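Local atomic coordinates of CELL WALL surface anchor family protein (Streptococcus pneumoniae, PDB entry 3ZGH), a protein that probably mediates adhesion of pneumococci to host keratin 10 through this basic binding region of a serine-rich repeat surface adhesin. Residues Y84-T98 with F170-I182. Residues are numbered along the deposited sequence; the frame is centred on the assembly and turned at random.
With ACT (acetate ion), chain D.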
ATOM      1  N   TYR A  84     -12.269  14.990  -5.951  1.00 33.82           N
ATOM      2  CA  TYR A  84     -12.490  13.706  -5.281  1.00 32.92           C
ATOM      3  C   TYR A  84     -11.162  13.292  -4.696  1.00 34.61           C
ATOM      4  O   TYR A  84     -10.135  13.589  -5.285  1.00 35.22           O
ATOM      5  CB  TYR A  84     -12.902  12.647  -6.312  1.00 33.62           C
ATOM      6  CG  TYR A  84     -13.124  11.242  -5.802  1.00 33.03           C
ATOM      7  CD1 TYR A  84     -14.157  10.952  -4.919  1.00 35.89           C
ATOM      8  CD2 TYR A  84     -12.349  10.195  -6.262  1.00 33.08           C
ATOM      9  CE1 TYR A  84     -14.390   9.641  -4.489  1.00 36.56           C
ATOM     10  CE2 TYR A  84     -12.564   8.880  -5.836  1.00 32.81           C
ATOM     11  CZ  TYR A  84     -13.596   8.616  -4.959  1.00 34.71           C
ATOM     12  OH  TYR A  84     -13.842   7.325  -4.545  1.00 34.78           O
ATOM     13  N   SER A  85     -11.151  12.599  -3.565  1.00 33.92           N
ATOM     14  CA  SER A  85      -9.885  12.206  -2.969  1.00 34.35           C
ATOM     15  C   SER A  85      -9.975  10.904  -2.190  1.00 30.64           C
ATOM     16  O   SER A  85     -10.993  10.658  -1.514  1.00 31.53           O
ATOM     17  CB  SER A  85      -9.386  13.316  -2.024  1.00 41.05           C
ATOM     18  OG  SER A  85      -8.023  13.072  -1.697  1.00 43.52           O
ATOM     19  N   ILE A  86      -8.911  10.102  -2.253  1.00 26.53           N
ATOM     20  CA  ILE A  86      -8.867   8.829  -1.513  1.00 29.46           C
ATOM     21  C   ILE A  86      -7.644   8.701  -0.589  1.00 29.60           C
ATOM     22  O   ILE A  86      -6.598   9.277  -0.871  1.00 29.19           O
ATOM     23  CB  ILE A  86      -8.866   7.611  -2.465  1.00 28.89           C
ATOM     24  CG1 ILE A  86      -7.701   7.691  -3.444  1.00 29.19           C
ATOM     25  CG2 ILE A  86     -10.195   7.513  -3.233  1.00 30.16           C
ATOM     26  CD1 ILE A  86      -7.440   6.374  -4.174  1.00 28.61           C
ATOM     27  N   TYR A  87      -7.806   7.960   0.512  1.00 30.32           N
ATOM     28  CA  TYR A  87      -6.687   7.536   1.378  1.00 29.98           C
ATOM     29  C   TYR A  87      -6.222   6.138   0.968  1.00 30.47           C
ATOM     30  O   TYR A  87      -7.020   5.365   0.429  1.00 31.47           O
ATOM     31  CB  TYR A  87      -7.148   7.444   2.823  1.00 29.37           C
ATOM     32  CG  TYR A  87      -7.528   8.750   3.487  1.00 33.01           C
ATOM     33  CD1 TYR A  87      -6.657   9.834   3.493  1.00 34.08           C
ATOM     34  CD2 TYR A  87      -8.740   8.879   4.155  1.00 34.56           C
ATOM     35  CE1 TYR A  87      -6.987  11.008   4.144  1.00 36.30           C
ATOM     36  CE2 TYR A  87      -9.083  10.042   4.794  1.00 38.08           C
ATOM     37  CZ  TYR A  87      -8.209  11.109   4.783  1.00 39.28           C
ATOM     38  OH  TYR A  87      -8.555  12.271   5.431  1.00 43.87           O
ATOM     39  N   ASN A  88      -4.951   5.789   1.234  1.00 29.37           N
ATOM     40  CA  ASN A  88      -4.479   4.405   1.053  1.00 26.74           C
ATOM     41  C   ASN A  88      -4.249   3.703   2.412  1.00 29.00           C
ATOM     42  O   ASN A  88      -3.678   2.616   2.468  1.00 30.05           O
ATOM     43  CB  ASN A  88      -3.186   4.361   0.234  1.00 27.09           C
ATOM     44  CG  ASN A  88      -1.982   4.949   0.983  1.00 29.17           C
ATOM     45  OD1 ASN A  88      -2.148   5.699   1.973  1.00 30.79           O
ATOM     46  ND2 ASN A  88      -0.770   4.662   0.477  1.00 27.02           N
ATOM     47  N   SER A  89      -4.671   4.320   3.511  1.00 32.00           N
ATOM     48  CA  SER A  89      -4.490   3.674   4.803  1.00 35.60           C
ATOM     49  C   SER A  89      -5.687   3.925   5.679  1.00 37.81           C
ATOM     50  O   SER A  89      -6.299   4.979   5.587  1.00 35.97           O
ATOM     51  CB  SER A  89      -3.223   4.168   5.502  1.00 39.52           C
ATOM     52  OG  SER A  89      -3.249   5.572   5.616  1.00 43.73           O
ATOM     53  N   GLY A  90      -6.040   2.952   6.508  1.00 43.73           N
ATOM     54  CA  GLY A  90      -7.134   3.156   7.449  1.00 51.78           C
ATOM     55  C   GLY A  90      -6.709   3.886   8.722  1.00 61.14           C
ATOM     56  O   GLY A  90      -5.533   4.134   8.956  1.00 64.85           O
ATOM     57  N   THR A  91      -7.662   4.257   9.559  1.00 63.17           N
ATOM     58  CA  THR A  91      -7.299   4.765  10.879  1.00 68.59           C
ATOM     59  C   THR A  91      -6.886   3.586  11.768  1.00 59.25           C
ATOM     60  O   THR A  91      -6.268   2.618  11.325  1.00 44.90           O
ATOM     61  CB  THR A  91      -8.490   5.468  11.523  1.00 86.03           C
ATOM     62  OG1 THR A  91      -9.520   4.509  11.804  1.00 86.99           O
ATOM     63  CG2 THR A  91      -9.035   6.554  10.597  1.00 98.54           C
ATOM     64  N   SER A  92      -7.268   3.619  13.029  1.00 82.24           N
ATOM     65  CA  SER A  92      -7.417   2.356  13.721  1.00 95.54           C
ATOM     66  C   SER A  92      -8.805   1.806  13.343  1.00 95.32           C
ATOM     67  O   SER A  92      -9.510   1.195  14.152  1.00 99.98           O
ATOM     68  CB  SER A  92      -7.188   2.528  15.209  1.00104.98           C
ATOM     69  OG  SER A  92      -5.826   2.865  15.418  1.00106.26           O
ATOM     70  N   THR A  93      -9.176   2.093  12.089  1.00 84.48           N
ATOM     71  CA  THR A  93     -10.234   1.419  11.341  1.00 80.84           C
ATOM     72  C   THR A  93      -9.832  -0.001  10.934  1.00 72.41           C
ATOM     73  O   THR A  93     -10.689  -0.877  10.751  1.00 75.05           O
ATOM     74  CB  THR A  93     -10.540   2.201  10.044  1.00 76.50           C
ATOM     75  OG1 THR A  93     -11.697   3.032  10.246  1.00 91.17           O
ATOM     76  CG2 THR A  93     -10.765   1.256   8.854  1.00 62.32           C
ATOM     77  N   GLN A  94      -8.533  -0.226  10.762  1.00 63.90           N
ATOM     78  CA  GLN A  94      -8.054  -1.584  10.568  1.00 60.46           C
ATOM     79  C   GLN A  94      -6.541  -1.670  10.645  1.00 50.35           C
ATOM     80  O   GLN A  94      -5.821  -0.811  10.129  1.00 45.55           O
ATOM     81  CB  GLN A  94      -8.518  -2.159   9.214  1.00 68.33           C
ATOM     82  CG  GLN A  94      -7.733  -1.648   8.019  1.00 70.67           C
ATOM     83  CD  GLN A  94      -8.038  -2.413   6.735  1.00 70.27           C
ATOM     84  OE1 GLN A  94      -9.164  -2.890   6.523  1.00 70.69           O
ATOM     85  NE2 GLN A  94      -7.021  -2.539   5.867  1.00 72.82           N
ATOM     86  N   THR A  95      -6.070  -2.728  11.278  1.00 46.18           N
ATOM     87  CA  THR A  95      -4.665  -3.091  11.194  1.00 43.01           C
ATOM     88  C   THR A  95      -4.264  -3.244   9.737  1.00 39.72           C
ATOM     89  O   THR A  95      -4.958  -3.907   8.984  1.00 41.27           O
ATOM     90  CB  THR A  95      -4.423  -4.395  11.928  1.00 46.57           C
ATOM     91  OG1 THR A  95      -4.812  -4.223  13.291  1.00 50.26           O
ATOM     92  CG2 THR A  95      -2.934  -4.786  11.849  1.00 47.47           C
ATOM     93  N   MET A  96      -3.155  -2.629   9.327  1.00 36.25           N
ATOM     94  CA  MET A  96      -2.656  -2.786   7.965  1.00 36.19           C
ATOM     95  C   MET A  96      -1.601  -3.890   7.855  1.00 32.72           C
ATOM     96  O   MET A  96      -1.417  -4.459   6.789  1.00 30.40           O
ATOM     97  CB  MET A  96      -1.969  -1.505   7.473  1.00 45.14           C
ATOM     98  CG  MET A  96      -2.796  -0.247   7.542  1.00 55.99           C
ATOM     99  SD  MET A  96      -3.898   0.021   6.151  1.00 39.06           S
ATOM    100  CE  MET A  96      -2.825  -0.127   4.693  1.00 35.58           C
ATOM    101  N   LEU A  97      -0.854  -4.116   8.928  1.00 32.41           N
ATOM    102  CA  LEU A  97       0.373  -4.915   8.838  1.00 30.63           C
ATOM    103  C   LEU A  97       0.588  -5.692  10.137  1.00 31.66           C
ATOM    104  O   LEU A  97       0.524  -5.131  11.220  1.00 32.85           O
ATOM    105  CB  LEU A  97       1.557  -4.000   8.553  1.00 28.73           C
ATOM    106  CG  LEU A  97       2.933  -4.682   8.453  1.00 29.50           C
ATOM    107  CD1 LEU A  97       3.064  -5.441   7.149  1.00 28.42           C
ATOM    108  CD2 LEU A  97       4.001  -3.622   8.575  1.00 31.34           C
ATOM    109  N   THR A  98       0.802  -6.994  10.031  1.00 32.13           N
ATOM    110  CA  THR A  98       1.203  -7.769  11.208  1.00 35.35           C
ATOM    111  C   THR A  98       2.552  -8.366  10.840  1.00 34.46           C
ATOM    112  O   THR A  98       2.824  -8.612   9.650  1.00 32.97           O
ATOM    113  CB  THR A  98       0.210  -8.881  11.562  1.00 40.09           C
ATOM    114  OG1 THR A  98       0.129  -9.798  10.466  1.00 42.40           O
ATOM    115  CG2 THR A  98      -1.169  -8.309  11.843  1.00 41.85           C
ATOM    116  N   PHE A 170       4.687 -12.147   7.524  1.00 32.47           N
ATOM    117  CA  PHE A 170       3.921 -10.929   7.732  1.00 30.71           C
ATOM    118  C   PHE A 170       2.564 -11.126   7.059  1.00 30.09           C
ATOM    119  O   PHE A 170       2.387 -12.047   6.238  1.00 29.72           O
ATOM    120  CB  PHE A 170       4.665  -9.705   7.144  1.00 27.82           C
ATOM    121  CG  PHE A 170       4.772  -9.724   5.646  1.00 29.24           C
ATOM    122  CD1 PHE A 170       3.738  -9.227   4.849  1.00 30.09           C
ATOM    123  CD2 PHE A 170       5.903 -10.248   5.025  1.00 30.32           C
ATOM    124  CE1 PHE A 170       3.836  -9.285   3.460  1.00 30.48           C
ATOM    125  CE2 PHE A 170       6.003 -10.312   3.637  1.00 31.89           C
ATOM    126  CZ  PHE A 170       4.977  -9.834   2.858  1.00 31.66           C
ATOM    127  N   THR A 171       1.602 -10.293   7.412  1.00 30.44           N
ATOM    128  CA  THR A 171       0.407 -10.180   6.591  1.00 32.46           C
ATOM    129  C   THR A 171       0.169  -8.691   6.352  1.00 33.25           C
ATOM    130  O   THR A 171       0.409  -7.876   7.237  1.00 37.40           O
ATOM    131  CB  THR A 171      -0.853 -10.782   7.246  1.00 35.88           C
ATOM    132  OG1 THR A 171      -1.315  -9.893   8.248  1.00 40.71           O
ATOM    133  CG2 THR A 171      -0.587 -12.157   7.845  1.00 34.06           C
ATOM    134  N   PHE A 172      -0.297  -8.344   5.159  1.00 30.22           N
ATOM    135  CA  PHE A 172      -0.602  -6.965   4.832  1.00 29.90           C
ATOM    136  C   PHE A 172      -2.040  -6.902   4.286  1.00 30.36           C
ATOM    137  O   PHE A 172      -2.423  -7.720   3.438  1.00 29.77           O
ATOM    138  CB  PHE A 172       0.400  -6.426   3.806  1.00 28.50           C
ATOM    139  CG  PHE A 172       0.078  -5.042   3.329  1.00 27.20           C
ATOM    140  CD1 PHE A 172       0.454  -3.937   4.082  1.00 26.67           C
ATOM    141  CD2 PHE A 172      -0.637  -4.848   2.153  1.00 26.54           C
ATOM    142  CE1 PHE A 172       0.138  -2.673   3.679  1.00 26.74           C
ATOM    143  CE2 PHE A 172      -0.944  -3.567   1.737  1.00 27.33           C
ATOM    144  CZ  PHE A 172      -0.562  -2.477   2.505  1.00 27.11           C
ATOM    145  N   THR A 173      -2.817  -5.936   4.783  1.00 30.25           N
ATOM    146  CA  THR A 173      -4.203  -5.753   4.369  1.00 31.96           C
ATOM    147  C   THR A 173      -4.352  -4.402   3.658  1.00 30.55           C
ATOM    148  O   THR A 173      -4.196  -3.335   4.264  1.00 29.19           O
ATOM    149  CB  THR A 173      -5.155  -5.802   5.579  1.00 36.38           C
ATOM    150  OG1 THR A 173      -4.963  -7.035   6.280  1.00 35.78           O
ATOM    151  CG2 THR A 173      -6.629  -5.694   5.130  1.00 40.10           C
ATOM    152  N   PRO A 174      -4.621  -4.435   2.355  1.00 32.57           N
ATOM    153  CA  PRO A 174      -4.755  -3.174   1.612  1.00 30.26           C
ATOM    154  C   PRO A 174      -6.002  -2.407   1.999  1.00 28.68           C
ATOM    155  O   PRO A 174      -6.968  -2.984   2.489  1.00 30.55           O
ATOM    156  CB  PRO A 174      -4.831  -3.630   0.148  1.00 33.43           C
ATOM    157  CG  PRO A 174      -5.393  -5.003   0.229  1.00 38.09           C
ATOM    158  CD  PRO A 174      -4.794  -5.612   1.488  1.00 36.73           C
ATOM    159  N   TYR A 175      -5.975  -1.110   1.748  1.00 26.32           N
ATOM    160  CA  TYR A 175      -7.055  -0.243   2.137  1.00 28.05           C
ATOM    161  C   TYR A 175      -7.113   0.928   1.160  1.00 27.93           C
ATOM    162  O   TYR A 175      -6.093   1.481   0.772  1.00 28.24           O
ATOM    163  CB  TYR A 175      -6.821   0.263   3.558  1.00 31.21           C
ATOM    164  CG  TYR A 175      -7.890   1.230   4.048  1.00 37.38           C
ATOM    165  CD1 TYR A 175      -8.983   0.793   4.781  1.00 41.28           C
ATOM    166  CD2 TYR A 175      -7.799   2.579   3.761  1.00 39.55           C
ATOM    167  CE1 TYR A 175      -9.973   1.714   5.225  1.00 46.42           C
ATOM    168  CE2 TYR A 175      -8.757   3.485   4.189  1.00 44.49           C
ATOM    169  CZ  TYR A 175      -9.838   3.057   4.915  1.00 48.20           C
ATOM    170  OH  TYR A 175     -10.764   4.010   5.325  1.00 52.92           O
ATOM    171  N   ALA A 176      -8.319   1.306   0.770  1.00 28.27           N
ATOM    172  CA  ALA A 176      -8.522   2.533   0.030  1.00 27.88           C
ATOM    173  C   ALA A 176      -9.919   2.986   0.369  1.00 30.60           C
ATOM    174  O   ALA A 176     -10.829   2.171   0.466  1.00 32.39           O
ATOM    175  CB  ALA A 176      -8.380   2.285  -1.454  1.00 25.43           C
ATOM    176  N   ALA A 177     -10.090   4.280   0.606  1.00 31.01           N
ATOM    177  CA  ALA A 177     -11.399   4.812   0.919  1.00 31.42           C
ATOM    178  C   ALA A 177     -11.460   6.271   0.500  1.00 31.70           C
ATOM    179  O   ALA A 177     -10.444   6.970   0.522  1.00 31.55           O
ATOM    180  CB  ALA A 177     -11.671   4.695   2.403  1.00 32.93           C
ATOM    181  N   ARG A 178     -12.658   6.760   0.172  1.00 33.68           N
ATOM    182  CA  ARG A 178     -12.793   8.170  -0.137  1.00 34.97           C
ATOM    183  C   ARG A 178     -12.674   8.886   1.186  1.00 35.59           C
ATOM    184  O   ARG A 178     -13.049   8.327   2.241  1.00 36.37           O
ATOM    185  CB  ARG A 178     -14.108   8.464  -0.837  1.00 39.34           C
ATOM    186  CG  ARG A 178     -15.367   8.082  -0.071  1.00 47.09           C
ATOM    187  CD  ARG A 178     -16.590   8.429  -0.916  1.00 54.84           C
ATOM    188  NE  ARG A 178     -17.789   7.695  -0.514  1.00 63.95           N
ATOM    189  CZ  ARG A 178     -18.819   8.209   0.147  1.00 72.28           C
ATOM    190  NH1 ARG A 178     -18.845   9.490   0.514  1.00 70.53           N
ATOM    191  NH2 ARG A 178     -19.842   7.423   0.445  1.00 81.11           N
ATOM    192  N   THR A 179     -12.173  10.124   1.152  1.00 37.25           N
ATOM    193  CA  THR A 179     -11.731  10.783   2.382  1.00 37.84           C
ATOM    194  C   THR A 179     -12.878  11.149   3.309  1.00 42.01           C
ATOM    195  O   THR A 179     -12.663  11.284   4.505  1.00 47.16           O
ATOM    196  CB  THR A 179     -10.889  12.040   2.085  1.00 36.17           C
ATOM    197  OG1 THR A 179     -11.614  12.875   1.189  1.00 35.78           O
ATOM    198  CG2 THR A 179      -9.562  11.648   1.431  1.00 35.63           C
ATOM    199  N   ASP A 180     -14.091  11.297   2.782  1.00 41.41           N
ATOM    200  CA  ASP A 180     -15.248  11.553   3.644  1.00 43.91           C
ATOM    201  C   ASP A 180     -15.994  10.289   4.089  1.00 45.53           C
ATOM    202  O   ASP A 180     -17.083  10.384   4.657  1.00 49.08           O
ATOM    203  CB  ASP A 180     -16.238  12.539   2.977  1.00 50.95           C
ATOM    204  CG  ASP A 180     -16.792  12.022   1.645  1.00 57.19           C
ATOM    205  OD1 ASP A 180     -16.169  11.144   1.004  1.00 54.06           O
ATOM    206  OD2 ASP A 180     -17.859  12.517   1.217  1.00 67.05           O
ATOM    207  N   ARG A 181     -15.425   9.108   3.853  1.00 45.34           N
ATOM    208  CA  ARG A 181     -16.075   7.869   4.285  1.00 49.68           C
ATOM    209  C   ARG A 181     -15.026   6.777   4.575  1.00 44.57           C
ATOM    210  O   ARG A 181     -14.925   5.775   3.865  1.00 42.26           O
ATOM    211  CB  ARG A 181     -17.081   7.415   3.222  1.00 58.84           C
ATOM    212  CG  ARG A 181     -18.001   6.297   3.662  1.00 70.41           C
ATOM    213  CD  ARG A 181     -19.071   6.769   4.640  1.00 82.91           C
ATOM    214  NE  ARG A 181     -19.599   5.654   5.432  1.00 91.24           N
ATOM    215  CZ  ARG A 181     -20.589   4.848   5.049  1.00 95.97           C
ATOM    216  NH1 ARG A 181     -20.985   3.864   5.850  1.00 97.75           N
ATOM    217  NH2 ARG A 181     -21.194   5.017   3.876  1.00 97.63           N
ATOM    218  N   ILE A 182     -14.243   6.991   5.622  1.00 45.48           N
ATOM    219  CA  ILE A 182     -13.111   6.122   5.904  1.00 48.09           C
ATOM    220  C   ILE A 182     -13.534   4.707   6.342  1.00 54.16           C
ATOM    221  O   ILE A 182     -12.737   3.784   6.295  1.00 54.43           O
ATOM    222  CB  ILE A 182     -12.116   6.786   6.896  1.00 58.90           C
ATOM    223  CG1 ILE A 182     -12.782   7.236   8.203  1.00 66.12           C
ATOM    224  CG2 ILE A 182     -11.522   8.012   6.265  1.00 57.77           C
ATOM    225  CD1 ILE A 182     -13.211   6.120   9.109  1.00 72.16           C
TER
HETATM  226  C   ACT D1382       2.339 -13.278  10.630  1.00 73.81           C
HETATM  227  O   ACT D1382       2.910 -13.953  11.522  1.00 77.50           O
HETATM  228  OXT ACT D1382       2.185 -12.058  10.885  1.00 66.81           O
HETATM  229  CH3 ACT D1382       1.866 -13.906   9.341  1.00 79.23           C
HETATM  230  O   HOH W   1      -8.704   6.020   6.814  1.00 53.16           O
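Tyr175 lays its ring over Gly90 between two short antiparallel pairings. A chi1 of 178°, which sets CG trans to N, sends the ring into the 88–96 loop, where the two residues make a CH-pi contact, Gly90 CA lying over the face of the Tyr175 ring and 3.6 Å from its centroid. Gln94 crosses Tyr175 at a slant, its amide plane 67° from that of the ring, and its NE2 makes a weak bond of 3.4 Å to Pro174 O. Met96, bent at chi2 and chi3, brings SD to 3.9 Å from Tyr175 CB, while its CE lies equally near Phe172 CZ; Gly90 N makes a weak bond to the same sulfur. Beneath, Tyr62 and Leu49 of the main sheet pack against Phe172, making this the dense side. At one end Tyr87 and Ala177 exchange backbone bonds, and Thr179 CG2 stands over the centre of the Tyr87 ring, 3.6 Å from its centroid, with Ile182 CG2 at the ring's edge. At the other, Thr98 and Thr171 are paired in the same way, and Thr98 OG1 and Thr171 OG1 share a hydrogen bond of 2.6 Å beside an acetate ion. The outer side is looser: Thr91 to Thr93 are poorly ordered, and Thr93 CG2 approaches Tyr175 CE1 obliquely, at 3.7 Å. Met96 and Leu97 form a classic beta bulge opposite Tyr136. Two small antiparallel sheets, joined through loops and laid over a larger antiparallel sheet, make up the layered beta architecture of this MSCRAMM-type adhesin domain.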